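Sniffer CG10964-PA (Drosophila melanogaster, PDB 1SNY) probably reduces carbonyl compounds with NADPH, as a member of the short-chain dehydrogenase/reductase family that binds the dinucleotide in a Rossmann fold. Local coordinates at residues K39-L42 and P47-H50. Residues are numbered along the deposited sequence; the frame is centred on the assembly and turned at random.
Sequences KALL and PPQH
Pro47 and Pro48 lie against the last turn of helix 32-42 without a single hydrogen bond between the segments, so the evidence for their fit is van der Waals distance. The Pro47 ring meets the backbone, with CB 3.6 Å from Leu41 O and 3.8 Å from Leu42 O, so that one ring carbon touches two successive carbonyl oxygens. Pro48 follows with its CD 3.8 Å from Leu41 O, and the same carbon is 4.3 Å from Leu41 CB, the one apolar side-chain approach of the pair. These meetings are the tight part: Pro47 is partly exposed yet held close through CB, whereas Leu41 and Pro48 are buried. The Leu41 side chain also touches Ile26, Leu51 and, on helix 235-248, Val243, while Pro48 packs on Ile24. The loose part is the partly exposed Leu42 side chain. Its CB points away from the prolines, its nearest side-chain atom, CD2, stays 5.0 Å from Pro47 CB, and it rests on His71, Asn73 and Leu51 instead. Just 147 Å² is buried in all, in keeping with a contact made by a few ring carbons and backbone oxygens. Beyond Pro48, whose carbonyl accepts a bond from Asn73 ND2, the chain enters strand 50-55 beside strand 23-26; the contact thus closes the helix-to-strand turn of the first beta-alpha-beta crossover in the Rossmann fold.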
ATOM      1  N   LYS A  39       3.503  29.579   1.887  1.00 36.76           N
ATOM      2  CA  LYS A  39       3.821  30.733   2.716  1.00 36.63           C
ATOM      3  C   LYS A  39       5.161  30.584   3.425  1.00 37.84           C
ATOM      4  O   LYS A  39       5.947  31.525   3.476  1.00 37.84           O
ATOM      5  CB  LYS A  39       2.715  30.967   3.748  1.00 37.39           C
ATOM      6  CG  LYS A  39       1.350  31.247   3.141  1.00 36.75           C
ATOM      7  CD  LYS A  39       0.303  31.444   4.226  1.00 38.67           C
ATOM      8  CE  LYS A  39      -1.077  31.666   3.630  1.00 39.58           C
ATOM      9  NZ  LYS A  39      -2.123  31.752   4.690  1.00 39.95           N
ATOM     10  N   ALA A  40       5.423  29.403   3.971  1.00 37.32           N
ATOM     11  CA  ALA A  40       6.680  29.168   4.672  1.00 38.99           C
ATOM     12  C   ALA A  40       7.866  29.263   3.716  1.00 39.85           C
ATOM     13  O   ALA A  40       8.952  29.684   4.108  1.00 40.02           O
ATOM     14  CB  ALA A  40       6.661  27.801   5.340  1.00 38.90           C
ATOM     15  N   LEU A  41       7.656  28.864   2.465  1.00 40.68           N
ATOM     16  CA  LEU A  41       8.717  28.914   1.468  1.00 42.06           C
ATOM     17  C   LEU A  41       9.073  30.365   1.183  1.00 44.22           C
ATOM     18  O   LEU A  41      10.247  30.711   1.015  1.00 43.72           O
ATOM     19  CB  LEU A  41       8.270  28.220   0.179  1.00 42.01           C
ATOM     20  CG  LEU A  41       8.227  26.689   0.241  1.00 40.99           C
ATOM     21  CD1 LEU A  41       7.489  26.144  -0.964  1.00 39.48           C
ATOM     22  CD2 LEU A  41       9.647  26.142   0.305  1.00 40.67           C
ATOM     23  N   LEU A  42       8.047  31.208   1.137  1.00 44.69           N
ATOM     24  CA  LEU A  42       8.226  32.632   0.885  1.00 46.43           C
ATOM     25  C   LEU A  42       8.987  33.316   2.022  1.00 47.91           C
ATOM     26  O   LEU A  42       9.901  34.102   1.778  1.00 48.91           O
ATOM     27  CB  LEU A  42       6.862  33.304   0.705  1.00 45.04           C
ATOM     28  CG  LEU A  42       6.019  32.793  -0.466  1.00 45.09           C
ATOM     29  CD1 LEU A  42       4.672  33.496  -0.482  1.00 45.26           C
ATOM     30  CD2 LEU A  42       6.761  33.029  -1.768  1.00 45.34           C
ATOM     31  N   PRO A  47      13.966  32.703  -0.877  1.00 46.95           N
ATOM     32  CA  PRO A  47      12.823  31.944  -1.399  1.00 45.37           C
ATOM     33  C   PRO A  47      13.090  31.381  -2.792  1.00 43.67           C
ATOM     34  O   PRO A  47      13.955  31.875  -3.515  1.00 45.46           O
ATOM     35  CB  PRO A  47      11.697  32.975  -1.389  1.00 45.85           C
ATOM     36  CG  PRO A  47      12.426  34.259  -1.643  1.00 47.19           C
ATOM     37  CD  PRO A  47      13.630  34.131  -0.741  1.00 46.77           C
ATOM     38  N   PRO A  48      12.357  30.331  -3.186  1.00 42.00           N
ATOM     39  CA  PRO A  48      12.576  29.754  -4.518  1.00 39.05           C
ATOM     40  C   PRO A  48      12.313  30.765  -5.632  1.00 36.88           C
ATOM     41  O   PRO A  48      11.463  31.644  -5.488  1.00 35.11           O
ATOM     42  CB  PRO A  48      11.585  28.590  -4.555  1.00 39.63           C
ATOM     43  CG  PRO A  48      11.487  28.183  -3.110  1.00 41.17           C
ATOM     44  CD  PRO A  48      11.406  29.517  -2.409  1.00 41.65           C
ATOM     45  N   GLN A  49      13.040  30.635  -6.739  1.00 34.39           N
ATOM     46  CA  GLN A  49      12.857  31.525  -7.880  1.00 31.83           C
ATOM     47  C   GLN A  49      11.576  31.134  -8.599  1.00 31.34           C
ATOM     48  O   GLN A  49      10.860  31.982  -9.132  1.00 29.67           O
ATOM     49  CB  GLN A  49      14.038  31.422  -8.856  1.00 32.27           C
ATOM     50  CG  GLN A  49      13.844  32.237 -10.133  1.00 30.84           C
ATOM     51  CD  GLN A  49      15.090  32.299 -11.005  1.00 32.94           C
ATOM     52  OE1 GLN A  49      15.123  33.020 -12.004  1.00 32.42           O
ATOM     53  NE2 GLN A  49      16.122  31.546 -10.630  1.00 31.72           N
ATOM     54  N   HIS A  50      11.291  29.836  -8.612  1.00 30.86           N
ATOM     55  CA  HIS A  50      10.094  29.333  -9.261  1.00 30.46           C
ATOM     56  C   HIS A  50       9.362  28.404  -8.302  1.00 32.50           C
ATOM     57  O   HIS A  50       9.861  27.329  -7.949  1.00 32.43           O
ATOM     58  CB  HIS A  50      10.457  28.586 -10.544  1.00 30.13           C
ATOM     59  CG  HIS A  50      11.175  29.429 -11.551  1.00 32.24           C
ATOM     60  ND1 HIS A  50      10.618  30.564 -12.103  1.00 31.86           N
ATOM     61  CD2 HIS A  50      12.400  29.298 -12.114  1.00 32.36           C
ATOM     62  CE1 HIS A  50      11.469  31.093 -12.965  1.00 32.64           C
ATOM     63  NE2 HIS A  50      12.558  30.343 -12.991  1.00 33.04           N
TER